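Local coordinates for galactose-binding-like protein (Bacteroides thetaiotaomicron, PDB 7M1B), which probably binds and may help degrade carbohydrate at the surface of a gut bacterium, as a SusE-like protein with a galactose-binding-like domain, at residues L228-L231 with F232-D235; S328-E331 with E332-T335. One frame throughout, in Å; residues are numbered along the deposited sequence.

The two contacts are local turns of one chain, contact 1 coming first, and both belong to the part of the protein built around the large antiparallel sheet. The centres of contact 1 and contact 2 lie about 24 Å apart, and the nearest atoms of contact 1 and contact 2 are about 14 Å apart, so they do not touch. Contact 1 (228-235) is mostly buried: a 3-10 turn whose leucines and phenylalanine face strands 256-274 and 370-380, with an Asx turn at its more exposed end. Contact 2 (328-335) is a surface contact at the start of helix 331-338, and hydrogen bonds dominate it. Aromatic and aliphatic packing thus settles the first against the sheet, whereas reciprocal capping bonds close the N-terminal end of the helix in the second.

Contact 1 (L228-L231 with F232-D235); sequences LESL and FNGD
A 3-10 turn running into an Asx turn makes up this contact, with Leu231 and Phe232 touching at the junction. Phe232 N donates to Glu229 O at 2.9 Å, following the i to i-3 bond from Leu231 N to Leu228 O. The Phe232 ring folds back over the turn: CG lies beside its own backbone N (chi1 -51°), and Leu231 CB sits over the middle of one face, 4.0 Å from the ring centroid, in a CH-pi contact. Phe232 CE2 comes within 3.7 Å of Leu228 O, which approaches the ring obliquely. Beyond the ring, Asn233 OD1 accepts from Asp235 N at 2.9 Å, closing the Asx turn in a nearly straight bond (166°) that arrives from above the amide plane. That oxygen also accepts from Gln373 NE2, so two donors grip it, while Asn233 ND2 donates to Asn242 OD1. Gly234 spans the Asx turn with a positive phi of 92°. The turn rests on the large sheet: Leu228 and Phe232 meet Phe260 of strand 256-274, Phe232 also meets Phe210 just before strand 211-212, and Leu231 packs on Met371 and Leu374 of strand 370-380, with backbone hydrogen bonding to Leu374.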
loop_
_atom_site.group_PDB
_atom_site.type_symbol
_atom_site.label_atom_id
_atom_site.label_comp_id
_atom_site.label_asym_id
_atom_site.label_seq_id
_atom_site.Cartn_x
_atom_site.Cartn_y
_atom_site.Cartn_z
ATOM N N LEU A 228 -9.532 -14.910 -9.674
ATOM C CA LEU A 228 -8.944 -13.882 -8.830
ATOM C C LEU A 228 -9.891 -13.388 -7.747
ATOM O O LEU A 228 -9.452 -13.004 -6.667
ATOM C CB LEU A 228 -8.426 -12.731 -9.737
ATOM C CG LEU A 228 -7.545 -11.696 -9.021
ATOM C CD1 LEU A 228 -6.297 -12.286 -8.438
ATOM C CD2 LEU A 228 -7.241 -10.567 -9.982
ATOM N N GLU A 229 -11.219 -13.387 -8.048
ATOM C CA GLU A 229 -12.167 -12.844 -7.074
ATOM C C GLU A 229 -12.264 -13.722 -5.823
ATOM O O GLU A 229 -12.699 -13.223 -4.770
ATOM C CB GLU A 229 -13.561 -12.730 -7.722
ATOM C CG GLU A 229 -14.459 -11.769 -7.000
ATOM C CD GLU A 229 -15.889 -11.902 -7.481
ATOM O OE1 GLU A 229 -16.105 -12.153 -8.744
ATOM O OE2 GLU A 229 -16.767 -11.611 -6.618
ATOM N N SER A 230 -11.745 -14.970 -5.825
ATOM C CA SER A 230 -11.627 -15.776 -4.627
ATOM C C SER A 230 -10.779 -15.113 -3.565
ATOM O O SER A 230 -10.897 -15.433 -2.370
ATOM C CB SER A 230 -11.016 -17.103 -5.048
ATOM O OG SER A 230 -11.964 -17.873 -5.798
ATOM N N LEU A 231 -9.893 -14.154 -3.951
ATOM C CA LEU A 231 -9.125 -13.503 -2.898
ATOM C C LEU A 231 -9.955 -12.569 -2.024
ATOM O O LEU A 231 -9.467 -12.108 -0.971
ATOM C CB LEU A 231 -7.948 -12.687 -3.451
ATOM C CG LEU A 231 -6.962 -13.485 -4.342
ATOM C CD1 LEU A 231 -5.824 -12.493 -4.724
ATOM C CD2 LEU A 231 -6.386 -14.686 -3.507
ATOM N N PHE A 232 -11.230 -12.383 -2.392
ATOM C CA PHE A 232 -12.042 -11.409 -1.660
ATOM C C PHE A 232 -13.375 -12.041 -1.263
ATOM O O PHE A 232 -14.305 -11.279 -0.939
ATOM C CB PHE A 232 -12.353 -10.265 -2.664
ATOM C CG PHE A 232 -11.137 -9.717 -3.383
ATOM C CD1 PHE A 232 -10.061 -9.129 -2.702
ATOM C CD2 PHE A 232 -10.993 -9.966 -4.779
ATOM C CE1 PHE A 232 -8.938 -8.647 -3.375
ATOM C CE2 PHE A 232 -9.843 -9.499 -5.424
ATOM C CZ PHE A 232 -8.795 -8.905 -4.754
ATOM N N ASN A 233 -13.380 -13.348 -1.037
ATOM C CA ASN A 233 -14.654 -14.019 -0.714
ATOM C C ASN A 233 -14.864 -14.268 0.808
ATOM O O ASN A 233 -15.821 -14.949 1.218
ATOM C CB ASN A 233 -14.809 -15.290 -1.526
ATOM C CG ASN A 233 -13.787 -16.334 -1.175
ATOM O OD1 ASN A 233 -12.998 -16.167 -0.230
ATOM N ND2 ASN A 233 -13.726 -17.387 -1.986
ATOM N N GLY A 234 -13.894 -13.896 1.621
ATOM C CA GLY A 234 -13.915 -14.028 3.077
ATOM C C GLY A 234 -13.303 -15.338 3.572
ATOM O O GLY A 234 -13.077 -15.457 4.769
ATOM N N ASP A 235 -13.035 -16.327 2.701
ATOM C CA ASP A 235 -12.604 -17.660 3.162
ATOM C C ASP A 235 -11.080 -17.610 3.322
ATOM O O ASP A 235 -10.325 -17.487 2.362
ATOM C CB ASP A 235 -12.985 -18.733 2.129
ATOM C CG ASP A 235 -12.651 -20.208 2.488
ATOM O OD1 ASP A 235 -12.088 -20.536 3.598
ATOM O OD2 ASP A 235 -12.968 -21.091 1.642
#

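Contact 2 (S328-E331 with E332-T335)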
loop_
_atom_site.group_PDB
_atom_site.type_symbol
_atom_site.label_atom_id
_atom_site.label_comp_id
_atom_site.label_asym_id
_atom_site.label_seq_id
_atom_site.Cartn_x
_atom_site.Cartn_y
_atom_site.Cartn_z
ATOM N N SER A 328 10.578 -26.381 4.431
ATOM C CA SER A 328 10.675 -26.539 5.878
ATOM C C SER A 328 10.014 -25.312 6.496
ATOM O O SER A 328 10.574 -24.209 6.377
ATOM C CB SER A 328 12.140 -26.630 6.357
ATOM O OG SER A 328 12.822 -27.698 5.701
ATOM N N ASN A 329 8.852 -25.504 7.139
ATOM C CA ASN A 329 8.167 -24.391 7.791
ATOM C C ASN A 329 8.169 -24.653 9.303
ATOM O O ASN A 329 7.704 -25.719 9.713
ATOM C CB ASN A 329 6.723 -24.275 7.292
ATOM C CG ASN A 329 6.628 -23.987 5.799
ATOM O OD1 ASN A 329 7.484 -23.357 5.219
ATOM N ND2 ASN A 329 5.528 -24.349 5.200
ATOM N N SER A 330 8.503 -23.636 10.114
ATOM C CA SER A 330 8.495 -23.810 11.567
ATOM C C SER A 330 7.053 -23.662 12.071
ATOM O O SER A 330 6.205 -23.102 11.338
ATOM C CB SER A 330 9.399 -22.834 12.269
ATOM O OG SER A 330 8.846 -21.516 12.251
ATOM N N GLU A 331 6.824 -23.971 13.363
ATOM C CA GLU A 331 5.522 -23.737 13.960
ATOM C C GLU A 331 5.209 -22.238 13.945
ATOM O O GLU A 331 4.055 -21.850 13.671
ATOM C CB GLU A 331 5.507 -24.217 15.415
ATOM C CG GLU A 331 5.341 -25.725 15.547
ATOM C CD GLU A 331 5.625 -26.302 16.934
ATOM O OE1 GLU A 331 5.674 -25.520 17.947
ATOM O OE2 GLU A 331 5.808 -27.539 17.011
ATOM N N GLU A 332 6.227 -21.413 14.223
ATOM C CA GLU A 332 6.113 -19.954 14.210
ATOM C C GLU A 332 5.790 -19.439 12.799
ATOM O O GLU A 332 4.875 -18.616 12.655
ATOM C CB GLU A 332 7.421 -19.310 14.681
ATOM C CG GLU A 332 7.362 -17.798 14.664
ATOM C CD GLU A 332 8.687 -17.075 14.920
ATOM O OE1 GLU A 332 9.798 -17.718 14.856
ATOM O OE2 GLU A 332 8.634 -15.877 15.224
ATOM N N ASP A 333 6.415 -20.022 11.760
ATOM C CA ASP A 333 6.082 -19.682 10.374
ATOM C C ASP A 333 4.596 -19.949 10.093
ATOM O O ASP A 333 3.916 -19.096 9.436
ATOM C CB ASP A 333 6.889 -20.537 9.396
ATOM C CG ASP A 333 8.390 -20.232 9.379
ATOM O OD1 ASP A 333 8.789 -19.098 9.752
ATOM O OD2 ASP A 333 9.180 -21.183 8.946
ATOM N N ILE A 334 4.105 -21.103 10.497
ATOM C CA ILE A 334 2.728 -21.500 10.153
ATOM C C ILE A 334 1.683 -20.672 10.910
ATOM O O ILE A 334 0.732 -20.149 10.319
ATOM C CB ILE A 334 2.597 -23.002 10.420
ATOM C CG1 ILE A 334 3.388 -23.795 9.364
ATOM C CG2 ILE A 334 1.103 -23.361 10.423
ATOM C CD1 ILE A 334 3.637 -25.235 9.759
ATOM N N THR A 335 1.902 -20.449 12.197
ATOM C CA THR A 335 1.048 -19.553 12.942
ATOM C C THR A 335 1.067 -18.153 12.321
ATOM O O THR A 335 0.003 -17.522 12.166
ATOM C CB THR A 335 1.481 -19.561 14.422
ATOM O OG1 THR A 335 1.392 -20.911 14.886
ATOM C CG2 THR A 335 0.633 -18.671 15.313
HETATM O O HOH W 1 10.624 -20.010 13.671
#
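Asp333 OD2 accepts from Ser330 N at 2.8 Å, almost straight at 177° and from above the carboxylate plane, and takes a second bond from Ser322 OG, earlier in the loop that leads into the helix. This is one half of a capping box at the start of helix 331-338. In the other half, Ser330, the N-cap residue, accepts from Asp333 N through OG at 2.9 Å. With chi1 at 73°, Ser330 OG is swung between its own backbone N and carbonyl carbon, which turns it toward Asp333 N. Without the carboxylate, as with an alanine here, Ser330 N and Ser322 OG would probably lose their shared acceptor, and the chain before the helix would be freer to shift. Ile334 N donates to Ser330 O at 3.0 Å, while Ile334 CG1 lies 4.0 Å from Asn329 CB, a small apolar contact beside the polar box. Asn329 reaches elsewhere with its amide, ND2 donating to Tyr283 O. One residue on, Glu331 O accepts from both Thr335 N and Thr335 OG1, the hydroxyl at 3.1 Å coming from above the carbonyl plane. A water bridges Ser330 OG and Glu332 OE1, donating to that carboxylate oxygen at 2.7 Å.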